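Long-range contact in Nrps/pks (Streptomyces albus, PDB 4OPE), which probably catalyses decarboxylative condensation of acyl units as a ketosynthase domain of the AT-less type I polyketide synthase that makes oxazolomycin: residues 525-539 and 544-556. Residues are numbered along the deposited sequence; the frame is centred on the assembly and turned at random.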
ATOM      1  N   LEU A 525       2.375  26.768  39.404  1.00 44.06           N
ATOM      2  CA  LEU A 525       3.033  25.702  40.148  1.00 43.39           C
ATOM      3  C   LEU A 525       3.813  24.802  39.184  1.00 41.70           C
ATOM      4  O   LEU A 525       3.405  24.600  38.069  1.00 38.76           O
ATOM      5  CB  LEU A 525       2.018  24.854  40.894  1.00 46.53           C
ATOM      6  CG  LEU A 525       0.892  25.561  41.652  1.00 50.76           C
ATOM      7  CD1 LEU A 525      -0.115  24.552  42.216  1.00 51.49           C
ATOM      8  CD2 LEU A 525       1.452  26.438  42.755  1.00 52.22           C
ATOM      9  N   THR A 526       4.934  24.257  39.627  1.00 41.04           N
ATOM     10  CA  THR A 526       5.705  23.387  38.796  1.00 44.58           C
ATOM     11  C   THR A 526       6.178  22.210  39.612  1.00 44.73           C
ATOM     12  O   THR A 526       6.339  22.311  40.807  1.00 46.93           O
ATOM     13  CB  THR A 526       6.947  24.063  38.162  1.00 46.08           C
ATOM     14  OG1 THR A 526       7.905  24.319  39.180  1.00 47.81           O
ATOM     15  CG2 THR A 526       6.604  25.352  37.472  1.00 47.69           C
ATOM     16  N   GLY A 527       6.410  21.083  38.955  1.00 43.43           N
ATOM     17  CA  GLY A 527       6.988  19.958  39.646  1.00 44.06           C
ATOM     18  C   GLY A 527       7.253  18.823  38.709  1.00 44.07           C
ATOM     19  O   GLY A 527       6.979  18.919  37.537  1.00 46.92           O
ATOM     20  N   THR A 528       7.824  17.762  39.221  1.00 44.26           N
ATOM     21  CA  THR A 528       8.019  16.571  38.427  1.00 44.58           C
ATOM     22  C   THR A 528       7.113  15.510  38.995  1.00 41.64           C
ATOM     23  O   THR A 528       6.909  15.433  40.203  1.00 39.17           O
ATOM     24  CB  THR A 528       9.489  16.139  38.436  1.00 46.38           C
ATOM     25  OG1 THR A 528      10.227  17.076  37.649  1.00 47.19           O
ATOM     26  CG2 THR A 528       9.639  14.786  37.786  1.00 49.91           C
ATOM     27  N   ALA A 529       6.523  14.716  38.119  1.00 41.30           N
ATOM     28  CA  ALA A 529       5.578  13.730  38.587  1.00 43.29           C
ATOM     29  C   ALA A 529       6.320  12.712  39.427  1.00 43.27           C
ATOM     30  O   ALA A 529       7.506  12.524  39.245  1.00 42.60           O
ATOM     31  CB  ALA A 529       4.895  13.040  37.418  1.00 43.39           C
ATOM     32  N   SER A 530       5.605  12.068  40.339  1.00 44.52           N
ATOM     33  CA  SER A 530       6.127  10.900  41.055  1.00 46.92           C
ATOM     34  C   SER A 530       5.043   9.839  41.067  1.00 45.07           C
ATOM     35  O   SER A 530       3.867  10.132  40.890  1.00 45.09           O
ATOM     36  CB  SER A 530       6.595  11.261  42.481  1.00 47.03           C
ATOM     37  OG  SER A 530       5.610  12.009  43.154  1.00 49.95           O
ATOM     38  N   ARG A 531       5.444   8.602  41.272  1.00 44.62           N
ATOM     39  CA  ARG A 531       4.516   7.503  41.165  1.00 44.36           C
ATOM     40  C   ARG A 531       3.603   7.517  42.364  1.00 45.36           C
ATOM     41  O   ARG A 531       3.998   7.921  43.446  1.00 47.60           O
ATOM     42  CB  ARG A 531       5.264   6.183  41.049  1.00 45.17           C
ATOM     43  CG  ARG A 531       6.238   6.206  39.876  1.00 45.36           C
ATOM     44  CD  ARG A 531       7.014   4.920  39.777  1.00 45.20           C
ATOM     45  NE  ARG A 531       7.783   4.856  38.545  1.00 44.52           N
ATOM     46  CZ  ARG A 531       8.704   3.929  38.299  1.00 45.21           C
ATOM     47  NH1 ARG A 531       8.983   3.002  39.199  1.00 45.62           N
ATOM     48  NH2 ARG A 531       9.364   3.920  37.151  1.00 45.28           N
ATOM     49  N   ALA A 532       2.366   7.097  42.124  1.00 46.04           N
ATOM     50  CA  ALA A 532       1.264   7.098  43.085  1.00 45.70           C
ATOM     51  C   ALA A 532       1.036   8.425  43.816  1.00 45.63           C
ATOM     52  O   ALA A 532       0.532   8.448  44.945  1.00 46.86           O
ATOM     53  CB  ALA A 532       1.411   5.944  44.063  1.00 44.39           C
ATOM     54  N   ALA A 533       1.357   9.528  43.161  1.00 44.58           N
ATOM     55  CA  ALA A 533       1.115  10.835  43.766  1.00 45.25           C
ATOM     56  C   ALA A 533      -0.322  10.982  44.254  1.00 44.22           C
ATOM     57  O   ALA A 533      -1.267  10.446  43.681  1.00 43.64           O
ATOM     58  CB  ALA A 533       1.450  11.948  42.814  1.00 42.79           C
ATOM     59  N   ALA A 534      -0.474  11.716  45.334  1.00 43.49           N
ATOM     60  CA  ALA A 534      -1.788  11.891  45.895  1.00 43.41           C
ATOM     61  C   ALA A 534      -2.688  12.561  44.871  1.00 41.73           C
ATOM     62  O   ALA A 534      -2.364  13.624  44.307  1.00 38.66           O
ATOM     63  CB  ALA A 534      -1.725  12.707  47.190  1.00 44.02           C
ATOM     64  N   PRO A 535      -3.820  11.936  44.620  1.00 42.45           N
ATOM     65  CA  PRO A 535      -4.797  12.576  43.743  1.00 42.74           C
ATOM     66  C   PRO A 535      -5.398  13.862  44.367  1.00 41.91           C
ATOM     67  O   PRO A 535      -5.118  14.199  45.509  1.00 44.30           O
ATOM     68  CB  PRO A 535      -5.879  11.483  43.561  1.00 43.30           C
ATOM     69  CG  PRO A 535      -5.754  10.600  44.788  1.00 43.68           C
ATOM     70  CD  PRO A 535      -4.296  10.654  45.185  1.00 43.53           C
ATOM     71  N   ALA A 536      -6.254  14.533  43.623  1.00 40.68           N
ATOM     72  CA  ALA A 536      -6.839  15.751  44.064  1.00 41.78           C
ATOM     73  C   ALA A 536      -7.713  15.504  45.267  1.00 43.13           C
ATOM     74  O   ALA A 536      -8.390  14.493  45.323  1.00 46.28           O
ATOM     75  CB  ALA A 536      -7.656  16.389  42.947  1.00 41.96           C
ATOM     76  N   THR A 537      -7.703  16.467  46.196  1.00 41.55           N
ATOM     77  CA  THR A 537      -8.473  16.404  47.414  1.00 40.07           C
ATOM     78  C   THR A 537      -9.891  16.896  47.210  1.00 40.07           C
ATOM     79  O   THR A 537     -10.705  16.819  48.134  1.00 39.61           O
ATOM     80  CB  THR A 537      -7.790  17.210  48.557  1.00 39.56           C
ATOM     81  OG1 THR A 537      -7.627  18.617  48.216  1.00 39.17           O
ATOM     82  CG2 THR A 537      -6.475  16.603  48.882  1.00 38.11           C
ATOM     83  N   GLY A 538     -10.176  17.399  46.009  1.00 38.95           N
ATOM     84  CA  GLY A 538     -11.503  17.871  45.623  1.00 39.57           C
ATOM     85  C   GLY A 538     -11.421  18.466  44.221  1.00 42.16           C
ATOM     86  O   GLY A 538     -10.357  18.473  43.613  1.00 42.53           O
ATOM     87  N   ARG A 539     -12.529  18.988  43.709  1.00 47.26           N
ATOM     88  CA  ARG A 539     -12.602  19.458  42.312  1.00 51.63           C
ATOM     89  C   ARG A 539     -12.421  20.973  42.081  1.00 48.98           C
ATOM     90  O   ARG A 539     -12.511  21.430  40.950  1.00 51.52           O
ATOM     91  CB  ARG A 539     -13.911  18.964  41.647  1.00 59.12           C
ATOM     92  CG  ARG A 539     -13.957  17.446  41.260  1.00 67.40           C
ATOM     93  CD  ARG A 539     -12.843  16.878  40.314  1.00 71.10           C
ATOM     94  NE  ARG A 539     -12.739  17.458  38.943  1.00 75.79           N
ATOM     95  CZ  ARG A 539     -11.970  16.976  37.941  1.00 76.47           C
ATOM     96  NH1 ARG A 539     -11.214  15.884  38.113  1.00 76.44           N
ATOM     97  NH2 ARG A 539     -11.948  17.580  36.744  1.00 73.32           N
ATOM     98  N   LEU A 544      -6.969  20.846  41.955  1.00 42.09           N
ATOM     99  CA  LEU A 544      -6.618  20.200  40.686  1.00 42.62           C
ATOM    100  C   LEU A 544      -5.228  20.557  40.251  1.00 41.12           C
ATOM    101  O   LEU A 544      -4.427  19.680  39.927  1.00 39.89           O
ATOM    102  CB  LEU A 544      -7.613  20.574  39.587  1.00 43.26           C
ATOM    103  CG  LEU A 544      -9.072  20.134  39.886  1.00 44.90           C
ATOM    104  CD1 LEU A 544     -10.010  20.450  38.732  1.00 44.94           C
ATOM    105  CD2 LEU A 544      -9.133  18.661  40.219  1.00 44.21           C
ATOM    106  N   ALA A 545      -4.940  21.843  40.273  1.00 41.00           N
ATOM    107  CA  ALA A 545      -3.604  22.325  40.029  1.00 41.91           C
ATOM    108  C   ALA A 545      -2.577  21.627  40.882  1.00 41.72           C
ATOM    109  O   ALA A 545      -1.580  21.168  40.394  1.00 44.20           O
ATOM    110  CB  ALA A 545      -3.554  23.816  40.283  1.00 44.38           C
ATOM    111  N   GLU A 546      -2.794  21.541  42.174  1.00 45.71           N
ATOM    112  CA  GLU A 546      -1.761  20.944  43.047  1.00 48.25           C
ATOM    113  C   GLU A 546      -1.532  19.445  42.759  1.00 45.35           C
ATOM    114  O   GLU A 546      -0.428  18.929  42.878  1.00 46.86           O
ATOM    115  CB  GLU A 546      -2.102  21.194  44.529  1.00 51.44           C
ATOM    116  CG  GLU A 546      -1.880  22.655  44.988  1.00 57.35           C
ATOM    117  CD  GLU A 546      -2.353  22.935  46.437  1.00 67.26           C
ATOM    118  OE1 GLU A 546      -3.402  22.381  46.852  1.00 68.02           O
ATOM    119  OE2 GLU A 546      -1.682  23.709  47.177  1.00 68.93           O
ATOM    120  N   ALA A 547      -2.586  18.749  42.376  1.00 41.47           N
ATOM    121  CA  ALA A 547      -2.503  17.331  42.113  1.00 39.53           C
ATOM    122  C   ALA A 547      -1.742  17.059  40.836  1.00 38.89           C
ATOM    123  O   ALA A 547      -0.933  16.175  40.790  1.00 38.74           O
ATOM    124  CB  ALA A 547      -3.909  16.750  42.032  1.00 40.10           C
ATOM    125  N   TRP A 548      -2.019  17.845  39.799  1.00 38.62           N
ATOM    126  CA  TRP A 548      -1.328  17.771  38.551  1.00 36.78           C
ATOM    127  C   TRP A 548       0.157  17.928  38.704  1.00 37.95           C
ATOM    128  O   TRP A 548       0.934  17.146  38.155  1.00 40.12           O
ATOM    129  CB  TRP A 548      -1.860  18.852  37.618  1.00 38.11           C
ATOM    130  CG  TRP A 548      -1.229  18.844  36.258  1.00 38.19           C
ATOM    131  CD1 TRP A 548      -0.328  19.770  35.737  1.00 38.29           C
ATOM    132  CD2 TRP A 548      -1.418  17.868  35.272  1.00 36.18           C
ATOM    133  NE1 TRP A 548       0.024  19.400  34.478  1.00 37.89           N
ATOM    134  CE2 TRP A 548      -0.635  18.233  34.168  1.00 37.98           C
ATOM    135  CE3 TRP A 548      -2.183  16.713  35.207  1.00 38.85           C
ATOM    136  CZ2 TRP A 548      -0.598  17.479  33.006  1.00 38.69           C
ATOM    137  CZ3 TRP A 548      -2.148  15.945  34.050  1.00 39.00           C
ATOM    138  CH2 TRP A 548      -1.360  16.333  32.967  1.00 39.67           C
ATOM    139  N   VAL A 549       0.570  18.954  39.421  1.00 39.61           N
ATOM    140  CA  VAL A 549       1.989  19.155  39.712  1.00 41.97           C
ATOM    141  C   VAL A 549       2.645  18.013  40.513  1.00 41.47           C
ATOM    142  O   VAL A 549       3.820  17.680  40.263  1.00 42.03           O
ATOM    143  CB  VAL A 549       2.202  20.537  40.359  1.00 44.48           C
ATOM    144  CG1 VAL A 549       3.616  20.717  40.853  1.00 42.70           C
ATOM    145  CG2 VAL A 549       1.881  21.595  39.302  1.00 46.22           C
ATOM    146  N   ARG A 550       1.907  17.370  41.417  1.00 40.36           N
ATOM    147  CA  ARG A 550       2.460  16.141  42.077  1.00 42.22           C
ATOM    148  C   ARG A 550       2.664  14.941  41.144  1.00 42.98           C
ATOM    149  O   ARG A 550       3.470  14.032  41.457  1.00 44.88           O
ATOM    150  CB  ARG A 550       1.562  15.618  43.183  1.00 41.53           C
ATOM    151  CG  ARG A 550       1.304  16.545  44.341  1.00 40.94           C
ATOM    152  CD  ARG A 550       0.615  15.767  45.440  1.00 41.15           C
ATOM    153  NE  ARG A 550      -0.821  15.578  45.244  1.00 39.76           N
ATOM    154  CZ  ARG A 550      -1.734  16.484  45.569  1.00 39.19           C
ATOM    155  NH1 ARG A 550      -1.393  17.683  46.054  1.00 39.65           N
ATOM    156  NH2 ARG A 550      -3.000  16.215  45.375  1.00 38.69           N
ATOM    157  N   GLY A 551       1.908  14.917  40.044  1.00 42.28           N
ATOM    158  CA  GLY A 551       1.979  13.838  39.057  1.00 42.13           C
ATOM    159  C   GLY A 551       0.669  13.130  38.802  1.00 40.96           C
ATOM    160  O   GLY A 551       0.627  12.158  38.047  1.00 43.85           O
ATOM    161  N   ALA A 552      -0.401  13.621  39.406  1.00 39.74           N
ATOM    162  CA  ALA A 552      -1.692  12.953  39.362  1.00 42.00           C
ATOM    163  C   ALA A 552      -2.480  13.371  38.144  1.00 42.92           C
ATOM    164  O   ALA A 552      -2.465  14.538  37.772  1.00 45.20           O
ATOM    165  CB  ALA A 552      -2.506  13.277  40.612  1.00 42.35           C
ATOM    166  N   PRO A 553      -3.209  12.432  37.537  1.00 42.80           N
ATOM    167  CA  PRO A 553      -3.975  12.843  36.364  1.00 42.00           C
ATOM    168  C   PRO A 553      -5.183  13.601  36.808  1.00 40.27           C
ATOM    169  O   PRO A 553      -5.705  13.297  37.820  1.00 38.10           O
ATOM    170  CB  PRO A 553      -4.438  11.517  35.737  1.00 41.69           C
ATOM    171  CG  PRO A 553      -4.363  10.493  36.845  1.00 42.75           C
ATOM    172  CD  PRO A 553      -3.351  10.995  37.853  1.00 43.17           C
ATOM    173  N   VAL A 554      -5.639  14.537  35.997  1.00 41.82           N
ATOM    174  CA  VAL A 554      -6.893  15.201  36.198  1.00 43.15           C
ATOM    175  C   VAL A 554      -7.787  14.956  34.966  1.00 43.26           C
ATOM    176  O   VAL A 554      -7.355  15.094  33.835  1.00 41.93           O
ATOM    177  CB  VAL A 554      -6.613  16.699  36.387  1.00 46.28           C
ATOM    178  CG1 VAL A 554      -7.905  17.499  36.251  1.00 49.45           C
ATOM    179  CG2 VAL A 554      -5.901  16.944  37.720  1.00 44.82           C
ATOM    180  N   ALA A 555      -9.036  14.583  35.188  1.00 46.90           N
ATOM    181  CA  ALA A 555      -9.958  14.304  34.095  1.00 50.70           C
ATOM    182  C   ALA A 555     -10.469  15.594  33.516  1.00 58.42           C
ATOM    183  O   ALA A 555     -10.747  16.557  34.266  1.00 64.98           O
ATOM    184  CB  ALA A 555     -11.138  13.494  34.599  1.00 52.39           C
ATOM    185  N   ALA A 556     -10.604  15.614  32.192  1.00 65.10           N
ATOM    186  CA  ALA A 556     -11.336  16.694  31.499  1.00 70.90           C
ATOM    187  C   ALA A 556     -12.844  16.473  31.698  1.00 71.24           C
ATOM    188  O   ALA A 556     -13.332  15.323  31.659  1.00 68.48           O
ATOM    189  CB  ALA A 556     -10.998  16.735  30.005  1.00 72.40           C
TER
HETATM  190  O   HOH W   1       5.865  14.694  42.871  1.00 48.16           O
HETATM  191  O   HOH W   2      -5.240  18.178  45.549  1.00 34.90           O
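A bend about the CG-CD bond of Arg-550 (chi3 -80°) brings its guanidinium up to the carbonyls of Ala-534 and Pro-535, while bends at chi2 and chi3 fold Arg-539 over Leu-544. Arg-550 fastens the loop after edge strand 524-528 of a three-stranded antiparallel sheet to helix 541-550, packed on that sheet through Trp-548, Val-549 and Ala-545; Arg-539 ties the loop's end to the chain beyond the helix. The segment axes of strand and helix run 29° apart. Arg-550 grips Ala-534 O side-on, NE at 2.7 Å and NH2 at 2.9 Å, with the oxygen in the guanidinium plane. NH2 adds a weak bond to Pro-535 O and donates to a water that also accepts from Thr-537 N. One guanidinium face lies over Glu-546 O and Ala-547 CA, both offset toward its rim, which would restrict its rotation. At the helix end Gly-551, with positive phi, closes a Schellman motif: Ala-552 N bonds Ala-547 O and, weakly, Gly-551 N bonds Trp-548 O. Ser-530 N reaches Arg-550 O (3.1 Å, 145° at hydrogen), and a second water bridges that oxygen to Thr-528 O and Ser-530 OG. Between strand and helix, Val-549 CG2 meets Leu-525 CB at 3.6 Å. Ala-536 CB sits against Leu-544 CD2 and Ala-547 CB. Leu-544 CD2 lies 3.8 Å above the guanidinium plane of Arg-539, toward its rim; Arg-539 NH2 donates almost straight to Ala-555 O, 2.9 Å away.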